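Local coordinates for protein putative D-glycero-D-manno-heptose 7-phosphate kinase (Campylobacter jejuni subsp. jejuni, PDB 4N3O) that phosphorylates D-glycero-alpha-D-manno-heptose 7-phosphate at C-1 with ATP, giving the 1,7-bisphosphate used to build GDP-heptose for the capsule polysaccharide, at residues K85-R90 / T121-V126; K5-Q10 / F130-N135. All blocks are in the same frame, centred on the assembly; numbering follows the deposited sequence. Where two conformers were deposited one is given.

Interaction 1 of 2, residues K85-R90 / T121-V126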
loop_
_atom_site.group_PDB
_atom_site.type_symbol
_atom_site.label_atom_id
_atom_site.label_comp_id
_atom_site.label_asym_id
_atom_site.label_seq_id
_atom_site.Cartn_x
_atom_site.Cartn_y
_atom_site.Cartn_z
ATOM N N LYS A 85 -18.620 8.987 -21.810
ATOM C CA LYS A 85 -19.899 9.368 -22.387
ATOM C C LYS A 85 -20.940 8.277 -22.129
ATOM O O LYS A 85 -22.046 8.576 -21.700
ATOM C CB LYS A 85 -19.781 9.706 -23.893
ATOM C CG LYS A 85 -19.199 11.094 -24.147
ATOM C CD LYS A 85 -19.175 11.485 -25.625
ATOM C CE LYS A 85 -17.968 10.948 -26.375
ATOM N NZ LYS A 85 -16.694 11.624 -25.981
ATOM N N SER A 86 -20.583 7.018 -22.371
ATOM C CA SER A 86 -21.518 5.913 -22.139
ATOM C C SER A 86 -22.017 5.941 -20.695
ATOM O O SER A 86 -23.194 5.739 -20.443
ATOM C CB SER A 86 -20.849 4.573 -22.388
ATOM O OG SER A 86 -20.216 4.535 -23.644
ATOM N N ILE A 87 -21.101 6.167 -19.751
ATOM C CA ILE A 87 -21.465 6.232 -18.357
ATOM C C ILE A 87 -22.403 7.414 -18.160
ATOM O O ILE A 87 -23.498 7.267 -17.620
ATOM C CB ILE A 87 -20.215 6.359 -17.462
ATOM C CG1 ILE A 87 -19.412 5.048 -17.512
ATOM C CG2 ILE A 87 -20.620 6.678 -16.036
ATOM C CD1 ILE A 87 -18.009 5.152 -16.958
ATOM N N TYR A 88 -21.985 8.587 -18.607
ATOM C CA TYR A 88 -22.835 9.766 -18.472
ATOM C C TYR A 88 -24.232 9.542 -19.079
ATOM O O TYR A 88 -25.252 9.740 -18.416
ATOM C CB TYR A 88 -22.179 10.976 -19.127
ATOM C CG TYR A 88 -23.078 12.174 -19.135
ATOM C CD1 TYR A 88 -23.277 12.912 -17.985
ATOM C CD2 TYR A 88 -23.738 12.566 -20.301
ATOM C CE1 TYR A 88 -24.115 14.014 -17.983
ATOM C CE2 TYR A 88 -24.571 13.668 -20.312
ATOM C CZ TYR A 88 -24.758 14.387 -19.147
ATOM O OH TYR A 88 -25.586 15.479 -19.138
ATOM N N ASN A 89 -24.265 9.124 -20.338
ATOM C CA ASN A 89 -25.524 8.863 -21.025
ATOM C C ASN A 89 -26.449 7.939 -20.225
ATOM O O ASN A 89 -27.649 8.180 -20.135
ATOM C CB ASN A 89 -25.256 8.268 -22.408
ATOM C CG ASN A 89 -24.529 9.238 -23.349
ATOM O OD1 ASN A 89 -24.471 10.447 -23.116
ATOM N ND2 ASN A 89 -23.974 8.695 -24.426
ATOM N N ARG A 90 -25.881 6.912 -19.604
ATOM C CA ARG A 90 -26.662 5.954 -18.847
ATOM C C ARG A 90 -27.183 6.552 -17.531
ATOM O O ARG A 90 -28.312 6.292 -17.129
ATOM C CB ARG A 90 -25.823 4.707 -18.606
ATOM C CG ARG A 90 -26.558 3.531 -17.984
ATOM C CD ARG A 90 -27.572 2.874 -18.914
ATOM N NE ARG A 90 -28.165 1.711 -18.247
ATOM C CZ ARG A 90 -27.717 0.459 -18.338
ATOM N NH1 ARG A 90 -26.674 0.150 -19.108
ATOM N NH2 ARG A 90 -28.335 -0.503 -17.663
ATOM N N THR A 121 -12.314 -1.464 -13.179
ATOM C CA THR A 121 -11.977 -0.620 -12.059
ATOM C C THR A 121 -12.294 0.865 -12.357
ATOM O O THR A 121 -12.772 1.592 -11.488
ATOM C CB THR A 121 -10.470 -0.779 -11.702
ATOM O OG1 THR A 121 -10.210 -2.117 -11.261
ATOM C CG2 THR A 121 -10.058 0.174 -10.601
ATOM N N LEU A 122 -12.029 1.308 -13.579
ATOM C CA LEU A 122 -12.300 2.703 -13.958
ATOM C C LEU A 122 -13.804 2.992 -14.010
ATOM O O LEU A 122 -14.285 3.988 -13.438
ATOM C CB LEU A 122 -11.660 3.014 -15.314
ATOM C CG LEU A 122 -11.915 4.391 -15.929
ATOM C CD1 LEU A 122 -11.470 5.503 -15.003
ATOM C CD2 LEU A 122 -11.192 4.498 -17.264
ATOM N N VAL A 123 -14.545 2.112 -14.680
ATOM C CA VAL A 123 -15.998 2.290 -14.826
ATOM C C VAL A 123 -16.678 2.333 -13.452
ATOM O O VAL A 123 -17.557 3.163 -13.200
ATOM C CB VAL A 123 -16.630 1.186 -15.704
ATOM C CG1 VAL A 123 -18.154 1.326 -15.731
ATOM C CG2 VAL A 123 -16.054 1.208 -17.126
ATOM N N VAL A 124 -16.264 1.436 -12.563
ATOM C CA VAL A 124 -16.809 1.396 -11.196
ATOM C C VAL A 124 -16.520 2.692 -10.426
ATOM O O VAL A 124 -17.402 3.248 -9.800
ATOM C CB VAL A 124 -16.294 0.159 -10.434
ATOM C CG1 VAL A 124 -16.538 0.280 -8.941
ATOM C CG2 VAL A 124 -16.963 -1.092 -10.986
ATOM N N GLY A 125 -15.295 3.187 -10.490
ATOM C CA GLY A 125 -14.976 4.416 -9.781
ATOM C C GLY A 125 -15.799 5.609 -10.237
ATOM O O GLY A 125 -16.230 6.415 -9.428
ATOM N N VAL A 126 -16.035 5.709 -11.539
ATOM C CA VAL A 126 -16.793 6.825 -12.099
ATOM C C VAL A 126 -18.288 6.725 -11.741
ATOM O O VAL A 126 -18.903 7.695 -11.250
ATOM C CB VAL A 126 -16.582 6.865 -13.609
ATOM C CG1 VAL A 126 -17.438 7.932 -14.245
ATOM C CG2 VAL A 126 -15.102 7.092 -13.908
#

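Interaction 2 of 2, residues K5-Q10 / F130-N135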
loop_
_atom_site.group_PDB
_atom_site.type_symbol
_atom_site.label_atom_id
_atom_site.label_comp_id
_atom_site.label_asym_id
_atom_site.label_seq_id
_atom_site.Cartn_x
_atom_site.Cartn_y
_atom_site.Cartn_z
ATOM N N LYS A 5 -18.882 20.442 -2.577
ATOM C CA LYS A 5 -19.337 20.322 -3.969
ATOM C C LYS A 5 -18.374 19.464 -4.795
ATOM O O LYS A 5 -18.392 19.518 -6.022
ATOM C CB LYS A 5 -19.500 21.695 -4.618
ATOM C CG LYS A 5 -18.210 22.461 -4.871
ATOM C CD LYS A 5 -18.511 23.807 -5.527
ATOM C CE LYS A 5 -17.244 24.580 -5.858
ATOM N NZ LYS A 5 -16.385 23.857 -6.838
ATOM N N THR A 6 -17.548 18.672 -4.112
ATOM C CA THR A 6 -16.552 17.822 -4.753
ATOM C C THR A 6 -16.693 16.400 -4.247
ATOM O O THR A 6 -16.823 16.175 -3.044
ATOM C CB THR A 6 -15.127 18.291 -4.418
ATOM O OG1 THR A 6 -14.986 19.661 -4.781
ATOM C CG2 THR A 6 -14.104 17.479 -5.163
ATOM N N ILE A 7 -16.666 15.444 -5.160
ATOM C CA ILE A 7 -16.778 14.038 -4.791
ATOM C C ILE A 7 -15.511 13.380 -5.270
ATOM O O ILE A 7 -15.028 13.700 -6.350
ATOM C CB ILE A 7 -17.958 13.353 -5.514
ATOM C CG1 ILE A 7 -19.301 13.947 -5.066
ATOM C CG2 ILE A 7 -17.939 11.835 -5.307
ATOM C CD1 ILE A 7 -19.750 13.547 -3.679
ATOM N N ARG A 8 -14.959 12.480 -4.463
ATOM C CA ARG A 8 -13.798 11.756 -4.889
ATOM C C ARG A 8 -14.085 10.300 -4.667
ATOM O O ARG A 8 -14.838 9.954 -3.753
ATOM C CB ARG A 8 -12.542 12.128 -4.085
ATOM C CG ARG A 8 -12.157 13.611 -4.082
ATOM C CD ARG A 8 -10.675 13.782 -3.776
ATOM N NE ARG A 8 -10.393 15.084 -3.199
ATOM C CZ ARG A 8 -10.279 16.214 -3.894
ATOM N NH1 ARG A 8 -10.052 17.334 -3.245
ATOM N NH2 ARG A 8 -10.422 16.238 -5.224
ATOM N N THR A 9 -13.509 9.453 -5.512
ATOM C CA THR A 9 -13.608 8.015 -5.315
ATOM C C THR A 9 -12.225 7.399 -5.573
ATOM O O THR A 9 -11.396 7.933 -6.348
ATOM C CB THR A 9 -14.678 7.312 -6.195
ATOM O OG1 THR A 9 -14.260 7.267 -7.553
ATOM C CG2 THR A 9 -16.005 8.013 -6.104
ATOM N N GLN A 10 -12.003 6.270 -4.924
ATOM C CA GLN A 10 -10.754 5.527 -5.024
ATOM C C GLN A 10 -11.171 4.058 -5.144
ATOM O O GLN A 10 -11.923 3.542 -4.311
ATOM C CB GLN A 10 -9.918 5.807 -3.786
ATOM C CG GLN A 10 -8.592 5.099 -3.767
ATOM C CD GLN A 10 -7.722 5.485 -2.574
ATOM O OE1 GLN A 10 -8.066 6.362 -1.762
ATOM N NE2 GLN A 10 -6.580 4.836 -2.472
ATOM N N PHE A 130 -20.772 9.406 -9.507
ATOM C CA PHE A 130 -22.103 9.926 -9.850
ATOM C C PHE A 130 -23.151 9.524 -8.818
ATOM O O PHE A 130 -23.999 10.321 -8.447
ATOM C CB PHE A 130 -22.546 9.434 -11.244
ATOM C CG PHE A 130 -21.901 10.166 -12.377
ATOM C CD1 PHE A 130 -22.299 11.460 -12.683
ATOM C CD2 PHE A 130 -20.936 9.568 -13.153
ATOM C CE1 PHE A 130 -21.712 12.152 -13.718
ATOM C CE2 PHE A 130 -20.351 10.249 -14.200
ATOM C CZ PHE A 130 -20.738 11.544 -14.485
ATOM N N ALA A 131 -23.091 8.275 -8.368
ATOM C CA ALA A 131 -24.033 7.767 -7.383
ATOM C C ALA A 131 -23.987 8.549 -6.061
ATOM O O ALA A 131 -25.028 8.879 -5.495
ATOM C CB ALA A 131 -23.775 6.288 -7.133
ATOM N N GLU A 132 -22.772 8.829 -5.606
ATOM C CA GLU A 132 -22.518 9.570 -4.372
ATOM C C GLU A 132 -22.964 11.023 -4.498
ATOM O O GLU A 132 -23.563 11.597 -3.585
ATOM C CB GLU A 132 -21.014 9.558 -4.100
ATOM C CG GLU A 132 -20.564 10.275 -2.838
ATOM C CD GLU A 132 -20.835 9.480 -1.581
ATOM O OE1 GLU A 132 -21.851 8.757 -1.540
ATOM O OE2 GLU A 132 -20.029 9.586 -0.637
ATOM N N TRP A 133 -22.649 11.605 -5.647
ATOM C CA TRP A 133 -22.951 12.985 -5.926
ATOM C C TRP A 133 -24.462 13.224 -6.057
ATOM O O TRP A 133 -25.010 14.179 -5.496
ATOM C CB TRP A 133 -22.253 13.418 -7.212
ATOM C CG TRP A 133 -22.646 14.784 -7.649
ATOM C CD1 TRP A 133 -22.855 15.864 -6.844
ATOM C CD2 TRP A 133 -22.797 15.250 -8.996
ATOM N NE1 TRP A 133 -23.180 16.965 -7.604
ATOM C CE2 TRP A 133 -23.145 16.617 -8.929
ATOM C CE3 TRP A 133 -22.687 14.644 -10.252
ATOM C CZ2 TRP A 133 -23.386 17.388 -10.067
ATOM C CZ3 TRP A 133 -22.921 15.413 -11.382
ATOM C CH2 TRP A 133 -23.267 16.774 -11.279
ATOM N N LEU A 134 -25.123 12.340 -6.794
ATOM C CA LEU A 134 -26.543 12.473 -7.075
ATOM C C LEU A 134 -27.437 11.703 -6.115
ATOM O O LEU A 134 -28.651 11.710 -6.283
ATOM C CB LEU A 134 -26.793 12.018 -8.506
ATOM C CG LEU A 134 -25.959 12.792 -9.536
ATOM C CD1 LEU A 134 -25.921 12.075 -10.872
ATOM C CD2 LEU A 134 -26.500 14.211 -9.682
ATOM N N ASN A 135 -26.844 11.042 -5.115
ATOM C CA ASN A 135 -27.602 10.294 -4.096
ATOM C C ASN A 135 -28.474 9.209 -4.721
ATOM O O ASN A 135 -29.609 8.993 -4.313
ATOM C CB ASN A 135 -28.472 11.256 -3.278
ATOM C CG ASN A 135 -29.030 10.625 -1.994
ATOM O OD1 ASN A 135 -28.459 9.677 -1.441
ATOM N ND2 ASN A 135 -30.140 11.181 -1.497
#

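Interaction 1 of 2, residues K85-R90 / T121-V126
Ile87 of helix 82-96 packs on Val123 and Val126 of helix 118-134, the helix that follows the glycine-rich segment Gly113-Ser119, which by similarity binds ATP in this GHMP kinase. The two helices meet here in a small, wholly buried and purely aliphatic contact, with no hydrogen bond across it. The backbones come closest at Ile87 and Val123, where CA lies 7.6 Å from CA, and the side chain of Ile87 reaches about halfway across, to be met by the valine methyls. With CG1 set beside the backbone N and a nearly straight chi2 of 166°, the longer branch of Ile87 extends toward helix 118-134. Its end meets two valines one helical turn apart: Ile87 CD1 is 4.0 Å from Val123 CG1 and 3.9 Å from Val126 CG1. The shorter branch adds a second touch on the same valine, Ile87 CG2 lying 3.9 Å from Val126 CG1. Val126 CG1 is thus met by both branches of Ile87, whereas Val123 is met by the tip alone. Both valines offer the methyl anti to the backbone N (chi1 175° in each). All these separations are ordinary van der Waals distances.

Val123 also touches Ala147 of helix 140-153, and its side chain lies about 5 Å from that of Glu151, a magnesium ligand by similarity, so this packing lies close to the probable magnesium site. Arg90 joins helix 82-96 to helix 140-153 through a salt bridge with Glu149. On the sheet side of helix 118-134, Val126 rests on Cys46 of strand 42-50, while Thr121 touches Thr11 and Leu13 of strand 6-21.

Interaction 2 of 2, residues K5-Q10 / F130-N135
Ile7, one residue into strand 6-21, carries the contact with Glu132 and Trp133 in the last turn of helix 118-134. Just before it, Thr6 starts its side chain away from the helix and pairs through its backbone with Ile342. Ile7 directs its side chain at the helix, and its CA lies 6.4 Å from Trp133 CA. The longer branch starts beside the backbone N and is bent again at chi2 (-74°), which sets CG1 against Trp133 and CD1 chiefly against Glu132. Ile7 CG1 lies 3.7 Å from Trp133 CB and 3.9 Å from Trp133 CA, close against the helix backbone; the side chains of Ile7 and Trp133 cross at about a right angle. The CD1 methyl of Ile7 is 3.5 Å from Glu132 CG, and Ile7 CG2 stands 3.9 Å from the same methylene. Glu132 was modelled in two conformers, and these two distances hold for the one described, in which the bend at chi2 carries the carboxylate to a weak hydrogen bond with Ser339. This is helix-on-sheet packing in the N-terminal part of the GHMP kinase fold. Strand 338-341 shares in it, since Arg341 touches Ile7 and gives NH2 and NH1 to the carbonyl oxygens of Glu132 and Trp133 respectively. Next along the strand, Arg8 starts its side chain away from the helix, bonding to Thr47 and forming a salt bridge with Glu197 of the second subunit. Thr9 brings its side chain back against Cys46 and Ser339, while Gln10 pairs through its backbone with Lys338.

How the interactions relate
From the N terminus, strand 6-21 opens the span that interaction 2 closes some 120 residues later at the end of helix 118-134. Interaction 1 lies wholly within that span and closes a shorter loop of 30 residues, which leaves helix 82-96, passes through strand 102-108 and the glycine-rich segment 113-119, and returns on helix 118-134. That helix serves both contacts, with its first half in interaction 1 and its last turn in interaction 2. The two touch directly: Thr9 OG1 forms a probable hydrogen bond of 2.8 Å with Gly125 O, and Phe130 CE2 packs 4.0 Å from Ile87 CG2. Helix 118-134 thus lies between the sheet and helix 82-96, touching both.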